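Local coordinates for iron-regulated transcriptional activator AFT2 (Saccharomyces cerevisiae, PDB 4LMG), which activates genes of the iron regulon when iron is scarce by recognising the promoter element 5'-CACCC-3' through its WRKY-GCM1 fold domain, at residues D10-F15 and W88-M93. Sequence-based numbering, arbitrary orientation.
Sequences DPVPSF and WNVVVM
W88 meets F15 through an edge-to-face aromatic pair: the edge of the phenyl ring is turned toward the face of the five-membered ring of the indole, with the planes at 86° and the centroids 5.8 Å apart. The side chain of F15 reaches the indole first through its CB, which lies 3.6 Å from CD1 of W88. Its CG is anti to the carbonyl carbon (chi1 -58°), which carries the ring past the indole toward the base of the tryptophan side chain, where CD2 of F15 is 4.1 Å from CB of W88. The backbone takes part as well, for the carbonyl O of F15 approaches the indole at its edge, near the ring plane, 3.4 Å from CD1 of W88. A water bridges the two backbones, accepting from N of W88 at 2.8 Å and donating to O of P13 at 3.2 Å. The carbonyl O of W88 packs against V12, whose CG1 comes within 3.6 Å of it. Two residues along, as the alternation of an extended strand requires, V90 turns to the same side, and its CG2 lies over the fork of V12, 4.0 Å from CG1 of V12 and also facing its CG2. Residues 10-15 belong to the loop that leads from strand 7-8 to helix 21-29, and the contact joins this loop to the antiparallel sheet of the DNA-binding WRKY-GCM1 fold domain, next to that helix. Strand 87-93 runs between strands 7-8 and 76-82, with V90 paired to L9 and N89 to A80 by backbone hydrogen bonds. Beyond the loop, I21 of helix 21-29 touches both F15 and W88, while W24 of the same helix meets the F15 ring edge-to-face and packs on P13.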
# COMPACT_ATOMS: atom_id res chain seq x y z
N ASP A 10 21.33 -14.71 -15.32
CA ASP A 10 21.44 -16.16 -15.42
C ASP A 10 22.55 -16.69 -14.53
O ASP A 10 23.60 -16.06 -14.39
CB ASP A 10 21.70 -16.58 -16.87
CG ASP A 10 20.45 -16.52 -17.73
OD1 ASP A 10 19.36 -16.87 -17.22
OD2 ASP A 10 20.55 -16.12 -18.91
N PRO A 11 22.33 -17.86 -13.91
CA PRO A 11 21.07 -18.60 -14.03
C PRO A 11 20.05 -18.12 -13.00
O PRO A 11 20.43 -17.49 -12.00
CB PRO A 11 21.49 -20.03 -13.70
CG PRO A 11 22.59 -19.86 -12.72
CD PRO A 11 23.32 -18.60 -13.12
N VAL A 12 18.77 -18.40 -13.24
CA VAL A 12 17.72 -18.02 -12.31
C VAL A 12 17.12 -19.26 -11.65
O VAL A 12 16.65 -20.17 -12.34
CB VAL A 12 16.61 -17.23 -13.01
CG1 VAL A 12 15.52 -16.85 -12.02
CG2 VAL A 12 17.18 -16.00 -13.69
N PRO A 13 17.15 -19.31 -10.31
CA PRO A 13 16.59 -20.44 -9.56
C PRO A 13 15.12 -20.67 -9.88
O PRO A 13 14.46 -19.79 -10.43
CB PRO A 13 16.77 -20.01 -8.09
CG PRO A 13 17.01 -18.54 -8.13
CD PRO A 13 17.70 -18.27 -9.42
N SER A 14 14.61 -21.86 -9.55
CA SER A 14 13.24 -22.22 -9.87
C SER A 14 12.25 -21.72 -8.82
O SER A 14 11.69 -22.52 -8.05
CB SER A 14 13.11 -23.73 -10.05
OG SER A 14 13.95 -24.19 -11.09
N PHE A 15 12.02 -20.41 -8.79
CA PHE A 15 11.08 -19.82 -7.85
C PHE A 15 9.68 -20.43 -7.99
O PHE A 15 9.20 -20.65 -9.10
CB PHE A 15 10.99 -18.31 -8.06
CG PHE A 15 12.31 -17.60 -7.91
CD1 PHE A 15 12.92 -17.50 -6.67
CD2 PHE A 15 12.92 -17.01 -9.00
CE1 PHE A 15 14.12 -16.84 -6.53
CE2 PHE A 15 14.13 -16.35 -8.86
CZ PHE A 15 14.73 -16.26 -7.63
N TRP A 88 10.65 -18.29 -14.24
CA TRP A 88 10.79 -16.86 -14.04
C TRP A 88 12.02 -16.34 -14.78
O TRP A 88 13.08 -16.95 -14.72
CB TRP A 88 10.94 -16.54 -12.55
CG TRP A 88 9.70 -16.74 -11.74
CD1 TRP A 88 9.26 -17.91 -11.18
CD2 TRP A 88 8.73 -15.74 -11.39
NE1 TRP A 88 8.08 -17.70 -10.51
CE2 TRP A 88 7.74 -16.38 -10.62
CE3 TRP A 88 8.62 -14.37 -11.65
CZ2 TRP A 88 6.63 -15.69 -10.11
CZ3 TRP A 88 7.52 -13.69 -11.14
CH2 TRP A 88 6.54 -14.35 -10.38
N ASN A 89 11.87 -15.22 -15.47
CA ASN A 89 13.03 -14.53 -16.01
C ASN A 89 13.27 -13.20 -15.31
O ASN A 89 12.32 -12.49 -14.95
CB ASN A 89 12.95 -14.38 -17.53
CG ASN A 89 11.76 -13.56 -17.99
OD1 ASN A 89 11.87 -12.36 -18.24
ND2 ASN A 89 10.61 -14.22 -18.11
N VAL A 90 14.53 -12.87 -15.07
CA VAL A 90 14.87 -11.66 -14.35
C VAL A 90 15.73 -10.74 -15.21
O VAL A 90 16.76 -11.15 -15.73
CB VAL A 90 15.61 -11.97 -13.04
CG1 VAL A 90 15.86 -10.69 -12.25
CG2 VAL A 90 14.81 -12.96 -12.21
N VAL A 91 15.28 -9.50 -15.36
CA VAL A 91 15.99 -8.53 -16.18
C VAL A 91 16.29 -7.26 -15.41
O VAL A 91 15.45 -6.76 -14.66
CB VAL A 91 15.19 -8.17 -17.44
CG1 VAL A 91 16.00 -7.26 -18.35
CG2 VAL A 91 14.77 -9.43 -18.19
N VAL A 92 17.50 -6.74 -15.59
CA VAL A 92 17.89 -5.46 -15.01
C VAL A 92 17.76 -4.36 -16.06
O VAL A 92 18.25 -4.50 -17.18
CB VAL A 92 19.34 -5.49 -14.49
CG1 VAL A 92 19.75 -4.12 -13.99
CG2 VAL A 92 19.49 -6.53 -13.39
N MET A 93 17.11 -3.27 -15.68
CA MET A 93 16.91 -2.14 -16.58
C MET A 93 17.56 -0.88 -16.00
O MET A 93 17.79 -0.80 -14.79
CB MET A 93 15.42 -1.89 -16.78
CG MET A 93 14.63 -3.15 -17.12
SD MET A 93 12.85 -2.88 -17.11
CE MET A 93 12.26 -4.52 -17.55
O HOH W 1 11.99 -19.92 -12.43